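Local coordinates for protein oxygenase-reductase (Streptomyces fradiae, PDB 4OSP) that probably reduces the C-6 ketone of angucyclinone intermediates with NADPH, through this C-terminal short-chain dehydrogenase/reductase domain of a longer oxygenase-reductase, at residues I28-A33 against D55-T60; L42-C47 against F69-E74; A108-G113 against D125-V130; A176-T181 against V195-P200. All blocks are in the same frame, centred on the assembly; numbering follows the deposited sequence.

Contact 1: residues I28-A33 against D55-T60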
loop_
_atom_site.group_PDB
_atom_site.type_symbol
_atom_site.label_atom_id
_atom_site.label_comp_id
_atom_site.label_asym_id
_atom_site.label_seq_id
_atom_site.Cartn_x
_atom_site.Cartn_y
_atom_site.Cartn_z
ATOM N N ILE B 28 14.664 -21.378 -3.122
ATOM C CA ILE B 28 14.995 -20.040 -2.586
ATOM C C ILE B 28 15.826 -20.106 -1.297
ATOM O O ILE B 28 16.831 -19.402 -1.164
ATOM C CB ILE B 28 13.722 -19.174 -2.371
ATOM C CG1 ILE B 28 13.148 -18.716 -3.721
ATOM C CG2 ILE B 28 14.023 -17.966 -1.484
ATOM C CD1 ILE B 28 11.673 -18.342 -3.675
ATOM N N GLY B 29 15.421 -20.960 -0.360
ATOM C CA GLY B 29 16.183 -21.148 0.878
ATOM C C GLY B 29 17.629 -21.506 0.590
ATOM O O GLY B 29 18.567 -20.842 1.075
ATOM N N ARG B 30 17.808 -22.548 -0.221
ATOM C CA ARG B 30 19.136 -23.025 -0.606
ATOM C C ARG B 30 20.023 -21.905 -1.153
ATOM O O ARG B 30 21.138 -21.710 -0.681
ATOM C CB ARG B 30 19.022 -24.183 -1.614
ATOM C CG ARG B 30 20.347 -24.753 -2.068
ATOM C CD ARG B 30 20.173 -25.957 -2.981
ATOM N NE ARG B 30 21.360 -26.815 -2.930
ATOM C CZ ARG B 30 21.353 -28.141 -3.111
ATOM N NH1 ARG B 30 20.211 -28.778 -3.381
ATOM N NH2 ARG B 30 22.493 -28.836 -3.019
ATOM N N ALA B 31 19.518 -21.163 -2.136
ATOM C CA ALA B 31 20.304 -20.094 -2.767
ATOM C C ALA B 31 20.624 -18.966 -1.784
ATOM O O ALA B 31 21.714 -18.354 -1.847
ATOM C CB ALA B 31 19.583 -19.551 -3.987
ATOM N N THR B 32 19.679 -18.688 -0.884
ATOM C CA THR B 32 19.881 -17.677 0.147
ATOM C C THR B 32 21.026 -18.074 1.068
ATOM O O THR B 32 21.943 -17.267 1.315
ATOM C CB THR B 32 18.602 -17.433 0.976
ATOM O OG1 THR B 32 17.554 -16.969 0.113
ATOM C CG2 THR B 32 18.861 -16.391 2.057
ATOM N N ALA B 33 20.981 -19.319 1.557
ATOM C CA ALA B 33 22.061 -19.845 2.390
ATOM C C ALA B 33 23.410 -19.738 1.662
ATOM O O ALA B 33 24.415 -19.298 2.245
ATOM C CB ALA B 33 21.774 -21.285 2.816
ATOM N N ASP B 55 22.893 -31.460 3.921
ATOM C CA ASP B 55 24.336 -31.678 3.843
ATOM C C ASP B 55 24.912 -31.329 2.474
ATOM O O ASP B 55 26.076 -30.953 2.362
ATOM C CB ASP B 55 24.685 -33.119 4.238
ATOM C CG ASP B 55 24.451 -33.384 5.712
ATOM O OD1 ASP B 55 24.617 -32.443 6.517
ATOM O OD2 ASP B 55 24.094 -34.525 6.073
ATOM N N GLU B 56 24.085 -31.427 1.441
ATOM C CA GLU B 56 24.494 -31.027 0.093
ATOM C C GLU B 56 24.719 -29.504 -0.026
ATOM O O GLU B 56 25.713 -29.055 -0.628
ATOM C CB GLU B 56 23.473 -31.504 -0.930
ATOM C CG GLU B 56 24.048 -31.722 -2.323
ATOM C CD GLU B 56 23.053 -32.375 -3.285
ATOM O OE1 GLU B 56 21.841 -32.463 -2.948
ATOM O OE2 GLU B 56 23.487 -32.805 -4.383
ATOM N N THR B 57 23.806 -28.720 0.553
ATOM C CA THR B 57 23.955 -27.268 0.607
ATOM C C THR B 57 25.222 -26.893 1.358
ATOM O O THR B 57 25.993 -26.015 0.929
ATOM C CB THR B 57 22.778 -26.608 1.344
ATOM O OG1 THR B 57 21.539 -27.092 0.809
ATOM C CG2 THR B 57 22.846 -25.083 1.203
ATOM N N VAL B 58 25.420 -27.557 2.493
ATOM C CA VAL B 58 26.595 -27.345 3.324
ATOM C C VAL B 58 27.857 -27.624 2.510
ATOM O O VAL B 58 28.786 -26.802 2.483
ATOM C CB VAL B 58 26.527 -28.211 4.606
ATOM C CG1 VAL B 58 27.886 -28.291 5.299
ATOM C CG2 VAL B 58 25.474 -27.655 5.543
ATOM N N ALA B 59 27.862 -28.761 1.815
ATOM C CA ALA B 59 28.979 -29.133 0.942
ATOM C C ALA B 59 29.240 -28.067 -0.125
ATOM O O ALA B 59 30.387 -27.684 -0.362
ATOM C CB ALA B 59 28.731 -30.494 0.303
ATOM N N THR B 60 28.176 -27.572 -0.753
ATOM C CA THR B 60 28.323 -26.557 -1.794
ATOM C C THR B 60 28.949 -25.281 -1.237
ATOM O O THR B 60 29.831 -24.675 -1.874
ATOM C CB THR B 60 26.975 -26.230 -2.443
ATOM O OG1 THR B 60 26.421 -27.427 -2.993
ATOM C CG2 THR B 60 27.141 -25.179 -3.554
#
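The guanidinium of Arg30 reaches across to helix 55-60 and meets it with one face and one edge. Over the face lies OG1 of Thr57, 3.7 Å above the plane and shifted toward the rim. Of the guanidinium atoms NE is nearest, with Arg30 NE and Thr57 OG1 3.8 Å apart. At the edge, in the plane, stands the carboxylate end of Glu56. The two flat groups are turned 60° against each other, so they do not pair as a flat two-bond bridge. The salt bridge is long, with Arg30 NH2 3.7 Å from Glu56 OE1. NH2 is in fact nearer the aliphatic part of the same side chain, 3.4 Å from Glu56 CG. Arg30 gets this far because CG is anti to the backbone N (chi1 -180°) and the chain stays extended up to NE.

The helices belong to the Rossmann fold and lie on the same face of its parallel sheet. The axes of segments 28-33 and 55-60 come within 10.3 Å and are inclined by 30°. Ala33 and Thr57 face each other close to strand 42-47, where Ala33 rests on Val43 and Thr57 on Val45. Ala33 CB and Thr57 CG2 are 4.3 Å apart. Ile28, at the start of the first segment, binds NADP(+), as does Arg26, whose NH1 is close to that of Arg30. Thr57 OG1 also has weak hydrogen bonds to the carbonyls of Ala53 and Ser24. Farther along the helix, Thr60 OG1 bonds back to Glu56 O, which takes Thr60 N on the opposite face of its carbonyl plane.

Contact 2: residues L42-C47 against F69-E74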
loop_
_atom_site.group_PDB
_atom_site.type_symbol
_atom_site.label_atom_id
_atom_site.label_comp_id
_atom_site.label_asym_id
_atom_site.label_seq_id
_atom_site.Cartn_x
_atom_site.Cartn_y
_atom_site.Cartn_z
ATOM N N LEU B 42 28.705 -17.508 8.526
ATOM C CA LEU B 42 28.525 -18.912 8.905
ATOM C C LEU B 42 27.030 -19.219 8.997
ATOM O O LEU B 42 26.296 -18.579 9.765
ATOM C CB LEU B 42 29.243 -19.237 10.224
ATOM C CG LEU B 42 28.717 -20.490 10.938
ATOM C CD1 LEU B 42 29.135 -21.759 10.212
ATOM C CD2 LEU B 42 29.162 -20.538 12.387
ATOM N N VAL B 43 26.588 -20.200 8.220
ATOM C CA VAL B 43 25.166 -20.414 7.982
ATOM C C VAL B 43 24.692 -21.757 8.505
ATOM O O VAL B 43 25.308 -22.796 8.243
ATOM C CB VAL B 43 24.816 -20.321 6.475
ATOM C CG1 VAL B 43 23.318 -20.498 6.252
ATOM C CG2 VAL B 43 25.303 -19.001 5.882
ATOM N N ALA B 44 23.591 -21.726 9.250
ATOM C CA ALA B 44 22.899 -22.935 9.640
ATOM C C ALA B 44 21.844 -23.258 8.597
ATOM O O ALA B 44 20.887 -22.513 8.414
ATOM C CB ALA B 44 22.274 -22.772 11.018
ATOM N N VAL B 45 22.057 -24.352 7.878
ATOM C CA VAL B 45 21.116 -24.806 6.876
ATOM C C VAL B 45 20.122 -25.693 7.584
ATOM O O VAL B 45 20.490 -26.744 8.105
ATOM C CB VAL B 45 21.827 -25.609 5.762
ATOM C CG1 VAL B 45 20.823 -26.179 4.762
ATOM C CG2 VAL B 45 22.859 -24.741 5.058
ATOM N N HIS B 46 18.871 -25.253 7.631
ATOM C CA HIS B 46 17.810 -26.031 8.247
ATOM C C HIS B 46 16.994 -26.747 7.209
ATOM O O HIS B 46 16.801 -26.238 6.113
ATOM C CB HIS B 46 16.881 -25.138 9.073
ATOM C CG HIS B 46 15.563 -25.777 9.397
ATOM N ND1 HIS B 46 14.458 -25.663 8.579
ATOM C CD2 HIS B 46 15.183 -26.554 10.438
ATOM C CE1 HIS B 46 13.452 -26.334 9.107
ATOM N NE2 HIS B 46 13.863 -26.877 10.240
ATOM N N CYS B 47 16.502 -27.928 7.571
ATOM C CA CYS B 47 15.458 -28.617 6.818
ATOM C C CYS B 47 14.595 -29.413 7.781
ATOM O O CYS B 47 15.033 -29.754 8.884
ATOM C CB CYS B 47 16.054 -29.550 5.754
ATOM S SG CYS B 47 14.832 -30.232 4.590
ATOM N N PHE B 69 26.639 -25.442 8.576
ATOM C CA PHE B 69 26.268 -26.732 9.153
ATOM C C PHE B 69 24.769 -26.993 9.013
ATOM O O PHE B 69 23.979 -26.057 8.896
ATOM C CB PHE B 69 26.731 -26.853 10.619
ATOM C CG PHE B 69 26.058 -25.890 11.575
ATOM C CD1 PHE B 69 26.529 -24.585 11.728
ATOM C CD2 PHE B 69 24.987 -26.305 12.365
ATOM C CE1 PHE B 69 25.926 -23.707 12.619
ATOM C CE2 PHE B 69 24.382 -25.428 13.260
ATOM C CZ PHE B 69 24.852 -24.126 13.388
ATOM N N SER B 70 24.374 -28.259 9.019
ATOM C CA SER B 70 22.960 -28.582 8.892
ATOM C C SER B 70 22.239 -28.692 10.246
ATOM O O SER B 70 22.851 -28.940 11.285
ATOM C CB SER B 70 22.745 -29.833 8.033
ATOM O OG SER B 70 23.310 -30.978 8.639
ATOM N N VAL B 71 20.931 -28.473 10.209
ATOM C CA VAL B 71 20.088 -28.518 11.386
ATOM C C VAL B 71 18.766 -29.176 10.993
ATOM O O VAL B 71 18.086 -28.728 10.068
ATOM C CB VAL B 71 19.841 -27.095 11.940
ATOM C CG1 VAL B 71 18.605 -27.059 12.820
ATOM C CG2 VAL B 71 21.064 -26.602 12.702
ATOM N N LEU B 72 18.424 -30.251 11.687
ATOM C CA LEU B 72 17.193 -30.985 11.430
ATOM C C LEU B 72 16.144 -30.618 12.472
ATOM O O LEU B 72 16.406 -30.670 13.678
ATOM C CB LEU B 72 17.470 -32.491 11.477
ATOM C CG LEU B 72 16.572 -33.446 10.681
ATOM C CD1 LEU B 72 16.413 -32.982 9.236
ATOM C CD2 LEU B 72 17.142 -34.864 10.725
ATOM N N ALA B 73 14.962 -30.220 12.008
ATOM C CA ALA B 73 13.832 -29.973 12.903
ATOM C C ALA B 73 12.558 -29.790 12.105
ATOM O O ALA B 73 12.432 -28.831 11.341
ATOM C CB ALA B 73 14.091 -28.753 13.770
ATOM N N GLU B 74 11.620 -30.714 12.274
ATOM C CA GLU B 74 10.348 -30.638 11.579
ATOM C C GLU B 74 9.531 -29.469 12.121
ATOM O O GLU B 74 9.228 -29.416 13.313
ATOM C CB GLU B 74 9.564 -31.943 11.741
ATOM C CG GLU B 74 8.402 -32.085 10.761
ATOM C CD GLU B 74 7.523 -33.296 11.037
ATOM O OE1 GLU B 74 7.976 -34.234 11.740
ATOM O OE2 GLU B 74 6.369 -33.312 10.541
#
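The ring of Phe69 packs one face against Ala44, whose CB lies 4.2 Å from the ring centroid in a CH-pi contact. Leu42 CD1 meets the ring at its edge, 4.1 Å from Phe69 CD1. With chi1 at 65°, Phe69 CG sits between the backbone N and the carbonyl carbon, and the ring lies across the neighbouring strand. This side is the tight one. Helix 80-96 covers it, with Leu88 on Ala44 and Leu84 on Val71. The strands are the two arms of a beta-alpha-beta unit, strand 42-47, helix 51-63, strand 67-72, in the parallel sheet of the Rossmann fold. Val45 uses both backbone groups, its N bonding to Phe69 O and its O accepting from Val71 N.

The other sheet face is looser toward the end of the strands. Cys47 and Leu72 are partly exposed there. Across the contact Leu72 CD1 touches a carbonyl, 3.5 Å from Cys47 O, and the side chain also meets Arg51. Ser70 turns to Arg51 and Asp55 instead.

His46 reaches past the last bridge, Cys47 with Leu72, to Ala73 in the loop that leads to Glu74, an NADP(+)-binding residue. Its NE2 donates to a lone pair of Ala73 O at 2.7 Å, nearly in the ring plane. Its ND1 is hydrogen-bonded to Gly23 N.

Contact 3: residues A108-G113 against D125-V130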
loop_
_atom_site.group_PDB
_atom_site.type_symbol
_atom_site.label_atom_id
_atom_site.label_comp_id
_atom_site.label_asym_id
_atom_site.label_seq_id
_atom_site.Cartn_x
_atom_site.Cartn_y
_atom_site.Cartn_z
ATOM N N ALA B 108 11.095 -21.008 5.423
ATOM C CA ALA B 108 10.304 -22.234 5.306
ATOM C C ALA B 108 8.790 -21.991 5.212
ATOM O O ALA B 108 8.231 -21.131 5.903
ATOM C CB ALA B 108 10.623 -23.192 6.444
ATOM N N GLY B 109 8.138 -22.767 4.357
ATOM C CA GLY B 109 6.690 -22.719 4.230
ATOM C C GLY B 109 6.179 -23.802 3.311
ATOM O O GLY B 109 6.916 -24.298 2.461
ATOM N N VAL B 110 4.920 -24.189 3.487
ATOM C CA VAL B 110 4.309 -25.171 2.592
ATOM C C VAL B 110 3.020 -24.629 1.991
ATOM O O VAL B 110 2.249 -23.942 2.666
ATOM C CB VAL B 110 4.053 -26.542 3.280
ATOM C CG1 VAL B 110 5.311 -27.046 3.979
ATOM C CG2 VAL B 110 2.883 -26.465 4.254
ATOM N N MET B 111 2.797 -24.933 0.716
ATOM C CA MET B 111 1.550 -24.575 0.053
ATOM C C MET B 111 0.431 -25.586 0.329
ATOM O O MET B 111 0.679 -26.670 0.863
ATOM C CB MET B 111 1.779 -24.354 -1.442
ATOM C CG MET B 111 2.249 -22.942 -1.752
ATOM S SD MET B 111 2.853 -22.692 -3.427
ATOM C CE MET B 111 4.630 -22.786 -3.181
ATOM N N GLY B 112 -0.800 -25.208 0.003
ATOM C CA GLY B 112 -1.966 -26.057 0.269
ATOM C C GLY B 112 -2.360 -26.929 -0.911
ATOM O O GLY B 112 -2.636 -28.118 -0.742
ATOM N N GLY B 113 -2.396 -26.331 -2.104
ATOM C CA GLY B 113 -2.707 -27.050 -3.344
ATOM C C GLY B 113 -4.088 -27.684 -3.353
ATOM O O GLY B 113 -4.231 -28.874 -3.640
ATOM N N ASP B 125 -5.053 -25.859 9.983
ATOM C CA ASP B 125 -4.158 -25.979 11.129
ATOM C C ASP B 125 -2.718 -26.225 10.688
ATOM O O ASP B 125 -1.787 -25.621 11.222
ATOM C CB ASP B 125 -4.621 -27.117 12.042
ATOM C CG ASP B 125 -5.909 -26.791 12.784
ATOM O OD1 ASP B 125 -6.408 -25.658 12.656
ATOM O OD2 ASP B 125 -6.430 -27.670 13.497
ATOM N N ARG B 126 -2.546 -27.090 9.694
ATOM C CA ARG B 126 -1.218 -27.476 9.233
ATOM C C ARG B 126 -0.484 -26.277 8.624
ATOM O O ARG B 126 0.676 -26.021 8.951
ATOM C CB ARG B 126 -1.317 -28.640 8.229
ATOM C CG ARG B 126 -0.043 -28.923 7.434
ATOM C CD ARG B 126 0.736 -30.105 7.999
ATOM N NE ARG B 126 2.187 -29.890 7.949
ATOM C CZ ARG B 126 3.055 -30.396 8.829
ATOM N NH1 ARG B 126 2.630 -31.156 9.836
ATOM N NH2 ARG B 126 4.353 -30.140 8.709
ATOM N N LEU B 127 -1.169 -25.542 7.752
ATOM C CA LEU B 127 -0.583 -24.375 7.096
ATOM C C LEU B 127 -0.236 -23.268 8.091
ATOM O O LEU B 127 0.817 -22.650 7.982
ATOM C CB LEU B 127 -1.515 -23.839 6.010
ATOM C CG LEU B 127 -1.738 -24.737 4.780
ATOM C CD1 LEU B 127 -3.146 -24.572 4.234
ATOM C CD2 LEU B 127 -0.715 -24.462 3.695
ATOM N N VAL B 128 -1.129 -23.023 9.049
ATOM C CA VAL B 128 -0.896 -22.043 10.108
ATOM C C VAL B 128 0.347 -22.421 10.910
ATOM O O VAL B 128 1.295 -21.631 11.010
ATOM C CB VAL B 128 -2.111 -21.939 11.060
ATOM C CG1 VAL B 128 -1.744 -21.178 12.330
ATOM C CG2 VAL B 128 -3.284 -21.270 10.358
ATOM N N ALA B 129 0.344 -23.653 11.429
ATOM C CA ALA B 129 1.420 -24.178 12.269
ATOM C C ALA B 129 2.785 -23.983 11.632
ATOM O O ALA B 129 3.748 -23.608 12.317
ATOM C CB ALA B 129 1.182 -25.654 12.571
ATOM N N VAL B 130 2.862 -24.224 10.322
ATOM C CA VAL B 130 4.126 -24.147 9.590
ATOM C C VAL B 130 4.454 -22.727 9.117
ATOM O O VAL B 130 5.591 -22.279 9.247
ATOM C CB VAL B 130 4.155 -25.106 8.368
ATOM C CG1 VAL B 130 5.421 -24.885 7.538
ATOM C CG2 VAL B 130 4.062 -26.563 8.811
#
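Val110 packs against Leu127 and Val130, joining the loop after strand 103-106 to helix 121-142. The fold is the Rossmann fold of the short-chain dehydrogenases/reductases. In this family the loop follows the fourth strand along the chain and borders the cofactor. Gly109 and Arg126, one on each segment, bind NADP(+).

The apolar contacts are made by methyl groups. The two branches of Val110 divide the helix between them. CG1 faces Val130, with Val110 CG1 4.2 Å from Val130 CG1, and these side chains meet at about a right angle. CG2 faces Leu127, with Val110 CG2 4.2 Å from Leu127 CD2. Chi1 of Val110, -51°, turns one branch toward each helix residue. Leu127 also leans on Ala169 and Thr173 of helix 168-187, so its side chain is wedged between that helix and the loop.

Other contacts are between methyls and the loop backbone. Val130 CG1 lies 4.2 Å from Gly109 CA and also approaches Val110 N. Gly112 brings no side chain, and its backbone lies against Leu127, with Gly112 N 3.8 Å from Leu127 CD2.

The polar bonds of the loop go to residues outside the two segments. Val110 N donates to Asn131 OD1, just past the helix segment. Glu167 receives both Gly112 N and Gly113 N, one on each carboxylate oxygen. The outer side of the helix meets the second subunit, where Asp125 forms a salt bridge with Lys133 of that subunit.

Across the contact, the shortest approach is from Leu127 CD2 to Val110 O, 3.2 Å.

Contact 4: residues A176-T181 against V195-P200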
loop_
_atom_site.group_PDB
_atom_site.type_symbol
_atom_site.label_atom_id
_atom_site.label_comp_id
_atom_site.label_asym_id
_atom_site.label_seq_id
_atom_site.Cartn_x
_atom_site.Cartn_y
_atom_site.Cartn_z
ATOM N N ALA B 176 -0.267 -13.142 7.421
ATOM C CA ALA B 176 0.094 -13.206 8.831
ATOM C C ALA B 176 1.587 -12.928 9.006
ATOM O O ALA B 176 1.989 -12.170 9.899
ATOM C CB ALA B 176 -0.277 -14.563 9.410
ATOM N N MET B 177 2.394 -13.510 8.124
ATOM C CA MET B 177 3.844 -13.340 8.142
ATOM C C MET B 177 4.324 -11.903 7.897
ATOM O O MET B 177 5.313 -11.461 8.498
ATOM C CB MET B 177 4.488 -14.308 7.147
ATOM C CG MET B 177 5.804 -13.842 6.542
ATOM S SD MET B 177 6.912 -15.235 6.286
ATOM C CE MET B 177 7.468 -15.494 7.959
ATOM N N ASP B 178 3.628 -11.177 7.027
ATOM C CA ASP B 178 3.912 -9.760 6.813
ATOM C C ASP B 178 3.646 -8.897 8.050
ATOM O O ASP B 178 4.288 -7.872 8.257
ATOM C CB ASP B 178 3.112 -9.231 5.625
ATOM C CG ASP B 178 3.602 -9.796 4.294
ATOM O OD1 ASP B 178 4.763 -10.283 4.232
ATOM O OD2 ASP B 178 2.825 -9.756 3.313
ATOM N N GLN B 179 2.687 -9.304 8.864
ATOM C CA GLN B 179 2.398 -8.583 10.087
ATOM C C GLN B 179 3.564 -8.713 11.060
ATOM O O GLN B 179 3.920 -7.738 11.746
ATOM C CB GLN B 179 1.073 -9.059 10.688
ATOM C CG GLN B 179 -0.122 -8.622 9.855
ATOM C CD GLN B 179 -0.256 -7.106 9.822
ATOM O OE1 GLN B 179 -0.176 -6.442 10.857
ATOM N NE2 GLN B 179 -0.444 -6.552 8.640
ATOM N N LEU B 180 4.197 -9.892 11.073
ATOM C CA LEU B 180 5.437 -10.089 11.820
ATOM C C LEU B 180 6.455 -8.986 11.522
ATOM O O LEU B 180 7.060 -8.414 12.426
ATOM C CB LEU B 180 6.065 -11.448 11.484
ATOM C CG LEU B 180 5.571 -12.706 12.192
ATOM C CD1 LEU B 180 6.248 -13.930 11.578
ATOM C CD2 LEU B 180 5.844 -12.647 13.692
ATOM N N THR B 181 6.654 -8.714 10.242
ATOM C CA THR B 181 7.597 -7.698 9.807
ATOM C C THR B 181 7.233 -6.331 10.397
ATOM O O THR B 181 8.084 -5.663 11.013
ATOM C CB THR B 181 7.651 -7.636 8.254
ATOM O OG1 THR B 181 8.296 -8.817 7.752
ATOM C CG2 THR B 181 8.396 -6.401 7.769
ATOM N N VAL B 195 13.820 -5.439 10.429
ATOM C CA VAL B 195 12.894 -6.525 10.154
ATOM C C VAL B 195 12.193 -6.193 8.833
ATOM O O VAL B 195 11.502 -5.182 8.721
ATOM C CB VAL B 195 11.838 -6.689 11.291
ATOM C CG1 VAL B 195 11.127 -8.026 11.178
ATOM C CG2 VAL B 195 12.488 -6.575 12.671
ATOM N N ASN B 196 12.410 -7.028 7.822
ATOM C CA ASN B 196 11.836 -6.784 6.508
ATOM C C ASN B 196 11.245 -8.048 5.886
ATOM O O ASN B 196 11.551 -9.171 6.299
ATOM C CB ASN B 196 12.883 -6.171 5.573
ATOM C CG ASN B 196 13.254 -4.755 5.962
ATOM O OD1 ASN B 196 12.468 -3.818 5.779
ATOM N ND2 ASN B 196 14.455 -4.586 6.490
ATOM N N SER B 197 10.390 -7.846 4.897
ATOM C CA SER B 197 9.784 -8.939 4.139
ATOM C C SER B 197 10.305 -8.880 2.711
ATOM O O SER B 197 10.584 -7.804 2.191
ATOM C CB SER B 197 8.264 -8.800 4.126
ATOM O OG SER B 197 7.692 -9.301 5.312
ATOM N N VAL B 198 10.482 -10.049 2.108
ATOM C CA VAL B 198 10.850 -10.161 0.709
ATOM C C VAL B 198 9.783 -11.025 0.027
ATOM O O VAL B 198 9.483 -12.125 0.495
ATOM C CB VAL B 198 12.247 -10.808 0.537
ATOM C CG1 VAL B 198 12.594 -10.936 -0.942
ATOM C CG2 VAL B 198 13.315 -9.988 1.253
ATOM N N GLY B 199 9.192 -10.505 -1.045
ATOM C CA GLY B 199 8.129 -11.206 -1.760
ATOM C C GLY B 199 8.580 -11.720 -3.115
ATOM O O GLY B 199 8.839 -10.934 -4.027
ATOM N N PRO B 200 8.705 -13.050 -3.254
ATOM C CA PRO B 200 9.052 -13.640 -4.554
ATOM C C PRO B 200 7.878 -13.566 -5.539
ATOM O O PRO B 200 6.729 -13.388 -5.127
ATOM C CB PRO B 200 9.341 -15.110 -4.216
ATOM C CG PRO B 200 9.385 -15.204 -2.720
ATOM C CD PRO B 200 8.557 -14.068 -2.204
#
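Thr181 of helix 176-181 lies against strand 195-200, with its CA 5.4 Å from that of Val195. From CB the side chain splits into two branches. CB itself is 3.4 Å from Ser197 OG. The hydroxyl branch goes on to that same oxygen, and Thr181 OG1 is hydrogen-bonded to Ser197 OG at 2.6 Å. Either hydroxyl could be the donor. Thr181 OG1 has a second partner in Asn154 ND2, on strand 151-155. The methyl branch turns to the strand backbone, with Thr181 CG2 3.5 Å from Val195 O and 3.7 Å from Asn196 CA. With chi1 at -70°, OG1 stands anti to the carbonyl carbon and the methyl anti to the backbone N, so the two branches reach different parts of the strand.

Val195 answers from the strand side. Its CG1 packs on the helix backbone, 3.8 Å from Thr181 CA. Ser197 OG also comes within 3.3 Å of Asp178 OD1. Asp178 OD1 has a stronger partner in Ser156 OG. Ser197 thus sits between two helix residues one turn apart, and its buried hydroxyl has polar company on both.

The helix and strand are the last two elements of a beta-alpha-beta unit that starts with strand 151-155. Segments 176-181 and 195-200 run at 146° to each other. Strand 194-204 lies in the Rossmann sheet between strands 151-155 and 253-256. Helix 121-142 packs beside helix 168-187, through Pro135 and Phe136 on Leu180. Met172 of the second subunit touches Ala176 and Leu180.

In the fold
All four contacts lie in one Rossmann-fold domain. Contacts 1 and 2 alternate along the chain and have centres 10 Å apart. Their elements follow one another along the chain: helix 27-38, strand 42-47, helix 51-63, strand 67-72. They touch where Asp55 meets Ser70. Contacts 3 and 4 follow in series, with centres 16 Å apart, and both reach the second subunit. Contact 2 and the strand of contact 4 belong to the same parallel sheet, on opposite sides of the chain's centre, with contact centres about 21 Å apart. Ile28 of contact 1 packs on Pro200 of contact 4. Contacts 1, 2 and 3 each hold NADP(+)-binding residues, so the cofactor site is assembled from successive parts of the chain.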